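Local coordinates for uncharacterized protein DUF4425 (Bacteroides vulgatus, PDB 3U6G) that is of unknown function but adopts an immunoglobulin-like fold, and as a PLAT/LH2 and C2-like lipoprotein it may bind calcium, at residues H10-I14 with F71-A75; E100-L104 with F119-K124. One frame throughout, in Å; residues are numbered along the deposited sequence. Where two conformers were deposited one is given.

Interaction 1: H10-I14 with F71-A75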
loop_
_atom_site.group_PDB
_atom_site.type_symbol
_atom_site.label_atom_id
_atom_site.label_comp_id
_atom_site.label_asym_id
_atom_site.label_seq_id
_atom_site.Cartn_x
_atom_site.Cartn_y
_atom_site.Cartn_z
ATOM N N HIS A 10 13.600 -4.168 -6.622
ATOM C CA HIS A 10 12.897 -2.936 -6.291
ATOM C C HIS A 10 13.217 -2.583 -4.852
ATOM O O HIS A 10 13.363 -3.471 -3.989
ATOM C CB HIS A 10 11.386 -3.100 -6.484
ATOM C CG HIS A 10 11.003 -3.297 -7.907
ATOM N ND1 HIS A 10 10.159 -2.441 -8.582
ATOM C CD2 HIS A 10 11.424 -4.207 -8.815
ATOM C CE1 HIS A 10 10.073 -2.819 -9.841
ATOM N NE2 HIS A 10 10.833 -3.889 -10.009
ATOM N N LYS A 11 13.321 -1.284 -4.586
ATOM C CA LYS A 11 13.666 -0.827 -3.254
ATOM C C LYS A 11 12.955 0.466 -2.925
ATOM O O LYS A 11 12.789 1.316 -3.797
ATOM C CB LYS A 11 15.187 -0.619 -3.167
ATOM C CG LYS A 11 15.685 -0.162 -1.805
ATOM C CD LYS A 11 17.169 -0.417 -1.597
ATOM C CE LYS A 11 18.015 0.422 -2.487
ATOM N NZ LYS A 11 19.464 0.277 -2.098
ATOM N N ILE A 12 12.602 0.618 -1.648
ATOM C CA ILE A 12 12.117 1.868 -1.096
ATOM C C ILE A 12 12.992 2.266 0.077
ATOM O O ILE A 12 13.266 1.469 0.953
ATOM C CB ILE A 12 10.658 1.716 -0.587
ATOM C CG1 ILE A 12 9.707 1.479 -1.761
ATOM C CG2 ILE A 12 10.220 2.923 0.262
ATOM C CD1 ILE A 12 9.363 2.692 -2.575
ATOM N N VAL A 13 13.426 3.517 0.067
ATOM C CA VAL A 13 14.133 4.104 1.187
ATOM C C VAL A 13 13.295 5.241 1.738
ATOM O O VAL A 13 12.790 6.058 0.979
ATOM C CB VAL A 13 15.504 4.662 0.754
ATOM C CG1 VAL A 13 16.128 5.488 1.911
ATOM C CG2 VAL A 13 16.420 3.533 0.348
ATOM N N ILE A 14 13.139 5.280 3.063
ATOM C CA ILE A 14 12.421 6.370 3.723
ATOM C C ILE A 14 13.346 7.065 4.708
ATOM O O ILE A 14 14.030 6.408 5.500
ATOM C CB ILE A 14 11.166 5.860 4.475
ATOM C CG1 ILE A 14 10.251 5.104 3.506
ATOM C CG2 ILE A 14 10.438 7.019 5.121
ATOM C CD1 ILE A 14 9.147 4.322 4.160
ATOM N N PHE A 71 7.147 -4.582 -9.436
ATOM C CA PHE A 71 6.427 -3.482 -8.839
ATOM C C PHE A 71 6.609 -3.503 -7.334
ATOM O O PHE A 71 6.631 -4.570 -6.730
ATOM C CB PHE A 71 4.948 -3.638 -9.156
ATOM C CG PHE A 71 4.066 -2.533 -8.635
ATOM C CD1 PHE A 71 4.193 -1.234 -9.101
ATOM C CD2 PHE A 71 3.065 -2.814 -7.719
ATOM C CE1 PHE A 71 3.365 -0.212 -8.638
ATOM C CE2 PHE A 71 2.215 -1.797 -7.248
ATOM C CZ PHE A 71 2.365 -0.494 -7.722
HETATM N N MSE A 72 6.722 -2.313 -6.738
HETATM C CA MSE A 72 6.792 -2.143 -5.300
HETATM C C MSE A 72 6.137 -0.807 -4.969
HETATM O O MSE A 72 6.252 0.144 -5.730
HETATM C CB MSE A 72 8.245 -2.195 -4.788
HETATM C CG MSE A 72 8.482 -2.459 -3.210
HETATM SE SE MSE A 72 10.260 -2.223 -2.850
HETATM C CE MSE A 72 10.242 -3.147 -1.164
ATOM N N THR A 73 5.423 -0.778 -3.853
ATOM C CA THR A 73 4.650 0.385 -3.393
ATOM C C THR A 73 4.889 0.667 -1.929
ATOM O O THR A 73 5.101 -0.271 -1.154
ATOM C CB THR A 73 3.138 0.109 -3.481
ATOM O OG1 THR A 73 2.810 -1.092 -2.751
ATOM C CG2 THR A 73 2.716 -0.041 -4.911
ATOM N N CYS A 74 4.812 1.937 -1.543
ATOM C CA CYS A 74 4.883 2.355 -0.162
ATOM C C CYS A 74 3.787 3.384 0.036
ATOM O O CYS A 74 3.759 4.407 -0.669
ATOM C CB CYS A 74 6.252 2.979 0.138
ATOM S SG CYS A 74 6.412 3.666 1.812
ATOM N N ALA A 75 2.879 3.082 0.959
ATOM C CA ALA A 75 1.822 4.007 1.380
ATOM C C ALA A 75 2.053 4.398 2.816
ATOM O O ALA A 75 2.344 3.567 3.662
ATOM C CB ALA A 75 0.431 3.370 1.225
#

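Interaction 2: E100-L104 with F119-K124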
loop_
_atom_site.group_PDB
_atom_site.type_symbol
_atom_site.label_atom_id
_atom_site.label_comp_id
_atom_site.label_asym_id
_atom_site.label_seq_id
_atom_site.Cartn_x
_atom_site.Cartn_y
_atom_site.Cartn_z
ATOM N N GLU A 100 17.167 5.393 -9.368
ATOM C CA GLU A 100 16.019 6.060 -8.792
ATOM C C GLU A 100 14.952 6.185 -9.858
ATOM O O GLU A 100 15.222 6.710 -10.940
ATOM C CB GLU A 100 16.397 7.440 -8.239
ATOM C CG GLU A 100 15.186 8.224 -7.744
ATOM C CD GLU A 100 15.532 9.538 -7.069
ATOM O OE1 GLU A 100 16.607 9.660 -6.439
ATOM O OE2 GLU A 100 14.695 10.444 -7.148
ATOM N N VAL A 101 13.740 5.710 -9.556
ATOM C CA VAL A 101 12.662 5.781 -10.528
ATOM C C VAL A 101 11.542 6.746 -10.138
ATOM O O VAL A 101 10.869 7.276 -11.011
ATOM C CB VAL A 101 12.125 4.389 -10.899
ATOM C CG1 VAL A 101 13.211 3.588 -11.609
ATOM C CG2 VAL A 101 11.595 3.650 -9.689
ATOM N N ASN A 102 11.345 6.962 -8.839
ATOM C CA ASN A 102 10.419 7.979 -8.321
ATOM C C ASN A 102 10.883 8.450 -6.953
ATOM O O ASN A 102 11.663 7.779 -6.276
ATOM C CB ASN A 102 8.999 7.423 -8.191
ATOM C CG ASN A 102 8.315 7.280 -9.513
ATOM O OD1 ASN A 102 8.218 8.243 -10.293
ATOM N ND2 ASN A 102 7.849 6.068 -9.803
ATOM N N ARG A 103 10.407 9.622 -6.567
ATOM C CA ARG A 103 10.780 10.231 -5.324
ATOM C C ARG A 103 9.623 11.086 -4.862
ATOM O O ARG A 103 9.019 11.804 -5.643
ATOM C CB ARG A 103 12.023 11.108 -5.531
ATOM C CG ARG A 103 12.343 12.068 -4.389
ATOM C CD ARG A 103 13.539 12.927 -4.695
ATOM N NE ARG A 103 14.781 12.167 -4.857
ATOM C CZ ARG A 103 15.828 12.217 -4.037
ATOM N NH1 ARG A 103 15.817 12.977 -2.955
ATOM N NH2 ARG A 103 16.906 11.486 -4.301
ATOM N N LEU A 104 9.348 11.020 -3.573
ATOM C CA LEU A 104 8.395 11.903 -2.942
ATOM C C LEU A 104 9.155 12.709 -1.901
ATOM O O LEU A 104 9.947 12.163 -1.127
ATOM C CB LEU A 104 7.275 11.069 -2.328
ATOM C CG LEU A 104 6.290 11.707 -1.359
ATOM C CD1 LEU A 104 4.876 11.249 -1.683
ATOM C CD2 LEU A 104 6.683 11.336 0.071
ATOM N N PHE A 119 0.485 9.609 1.926
ATOM C CA PHE A 119 1.295 9.660 0.736
ATOM C C PHE A 119 1.444 8.280 0.158
ATOM O O PHE A 119 1.219 7.270 0.855
ATOM C CB PHE A 119 2.660 10.280 1.040
ATOM C CG PHE A 119 3.494 9.512 2.052
ATOM C CD1 PHE A 119 4.192 8.368 1.681
ATOM C CD2 PHE A 119 3.619 9.970 3.362
ATOM C CE1 PHE A 119 4.968 7.672 2.612
ATOM C CE2 PHE A 119 4.391 9.286 4.290
ATOM C CZ PHE A 119 5.069 8.133 3.917
ATOM N N SER A 120 1.825 8.240 -1.113
ATOM C CA SER A 120 2.091 6.979 -1.780
ATOM C C SER A 120 3.153 7.180 -2.836
ATOM O O SER A 120 3.174 8.202 -3.510
ATOM C CB SER A 120 0.816 6.419 -2.433
ATOM O OG SER A 120 1.015 5.107 -2.938
ATOM N N VAL A 121 4.038 6.203 -2.955
ATOM C CA VAL A 121 4.988 6.168 -4.056
ATOM C C VAL A 121 5.224 4.735 -4.477
ATOM O O VAL A 121 5.157 3.814 -3.667
ATOM C CB VAL A 121 6.315 6.871 -3.699
ATOM C CG1 VAL A 121 7.053 6.136 -2.639
ATOM C CG2 VAL A 121 7.186 7.076 -4.959
ATOM N N SER A 122 5.488 4.545 -5.761
ATOM C CA SER A 122 5.776 3.221 -6.266
ATOM C C SER A 122 6.938 3.262 -7.234
ATOM O O SER A 122 7.439 4.342 -7.593
ATOM C CB SER A 122 4.544 2.655 -6.970
ATOM O OG SER A 122 4.405 3.227 -8.250
ATOM N N THR A 123 7.337 2.078 -7.679
ATOM C CA THR A 123 8.417 1.947 -8.644
ATOM C C THR A 123 7.893 1.793 -10.088
ATOM O O THR A 123 8.652 1.479 -10.987
ATOM C CB THR A 123 9.336 0.775 -8.260
ATOM O OG1 THR A 123 8.537 -0.401 -8.144
ATOM C CG2 THR A 123 10.032 1.039 -6.911
ATOM N N LYS A 124 6.602 2.018 -10.308
ATOM C CA LYS A 124 6.057 2.084 -11.672
ATOM C C LYS A 124 6.429 3.415 -12.322
ATOM O O LYS A 124 6.349 4.466 -11.681
ATOM C CB LYS A 124 4.528 1.941 -11.636
ATOM C CG LYS A 124 3.830 2.073 -12.983
ATOM C CD LYS A 124 2.315 2.070 -12.834
ATOM C CE LYS A 124 1.633 2.474 -14.132
ATOM N NZ LYS A 124 0.168 2.205 -14.091
#

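Interaction 1: H10-I14 with F71-A75
His10 and Met72 meet in the buried interface between two strands that share no hydrogen bond. Met72 is present as selenomethionine. Its CB lies 3.7 Å from CB of His10. CG is set anti to the backbone N (chi1 -162°), and the chain stays extended beyond it, which carries the selenium across to the facing backbone. There SE rests 3.5 Å from O of His10. The same atom also touches the nitrogen of that peptide, N of Lys11, at 3.6 Å. It also meets CG1 of Ile12 at 3.9 Å, where the two side chains cross obliquely.

The His10 ring lies over the backbone of Phe71. CE1 is 3.4 Å from N of Phe71, which sits above one ring face and toward its rim. Both ring nitrogens are hydrogen-bonded outside these strands: ND1 with OG1 of Thr123, NE2 with O of Gln6. These bonds hold the imidazole in its rotation. With an alanine here, Thr123 and Gln6 would probably lose their imidazole partners, and the backbone of Phe71 its ring cover.

Farther along, CG2 of Ile12 packs on CB of Cys74 at 4.0 Å. CD1 of Ile14 then reaches SG of Cys74 at 3.7 Å. Val27 and Val92 continue this apolar layer around Ile14.

The strand axes run almost parallel, 16° apart. Side chains meet between strands that bond to different neighbours, 10-18 to 60-65 and 87-96, 71-80 to 24-33 and 115-122, as in the core of an immunoglobulin-like beta sandwich.

Interaction 2: E100-L104 with F119-K124
Asn102 reaches across to the end of strand 115-122 and gives two hydrogen bonds from one amide nitrogen. ND2 binds O of Ser122 at 2.8 Å, with an N-H...O angle of 153°. It binds O of Lys124 at 2.9 Å, a more bent bond at 141°. The Lys124 carbonyl lies in the amide plane, but ND2 stands above the plane of that carbonyl. The Ser122 carbonyl is tilted from the amide plane. Two carbonyls thus fix how the amide is turned.

Apolar contacts flank this grip. CB of Asn102 touches CG2 of Val121 at 3.7 Å. CD1 of Leu104 presses on CB of Phe119 at 3.6 Å, and the two side chains cross at about a right angle. On the other side of Asn102, CG2 of Val101 lies 3.8 Å from CA of Thr123.

The next shell shapes both backbones. Val101 and Asn102 both face Gly94 in a classic beta bulge. Both neighbours therefore point their CB atoms toward segment 119-124. On the facing segment, OG of Ser122 accepts from N of Lys124 at 3.2 Å, an ST turn, consistent with both carbonyls being held within reach of ND2.

Away from the contact, Arg103 grips Glu100 side-on. NE meets OE2 at 2.9 Å and NH2 meets OE1 at 2.8 Å, both carboxylate oxygens being approached from the syn side. NH1 of Arg103 has a second acid, Glu105.

The strands run antiparallel without pairing their backbones. Each bonds to a different neighbour, 87-96 or 71-80. Such facing strands from two layers, joined here through side chains, are characteristic of a beta sandwich.

Overall arrangement
From the N terminus, strand 10-18 runs first. Interaction 1 closes when the chain returns at 71-75, after 56 residues that include strands 24-33, 36-41 and 60-65. The chain then passes through strand 87-96 to 100-104. Interaction 2 closes a much shorter loop of 14 residues at 119-124. The two contacts follow in series, neither nested nor crossed, with centres about 7 Å apart. They are joined edge to edge, because strands 71-80 and 115-122 are neighbours in one sheet: N of Cys74 is 2.9 Å from O of Val121. Strands 10-18 and 99-109 both pair with 87-96. The contacts thus tie two layers together at adjoining places.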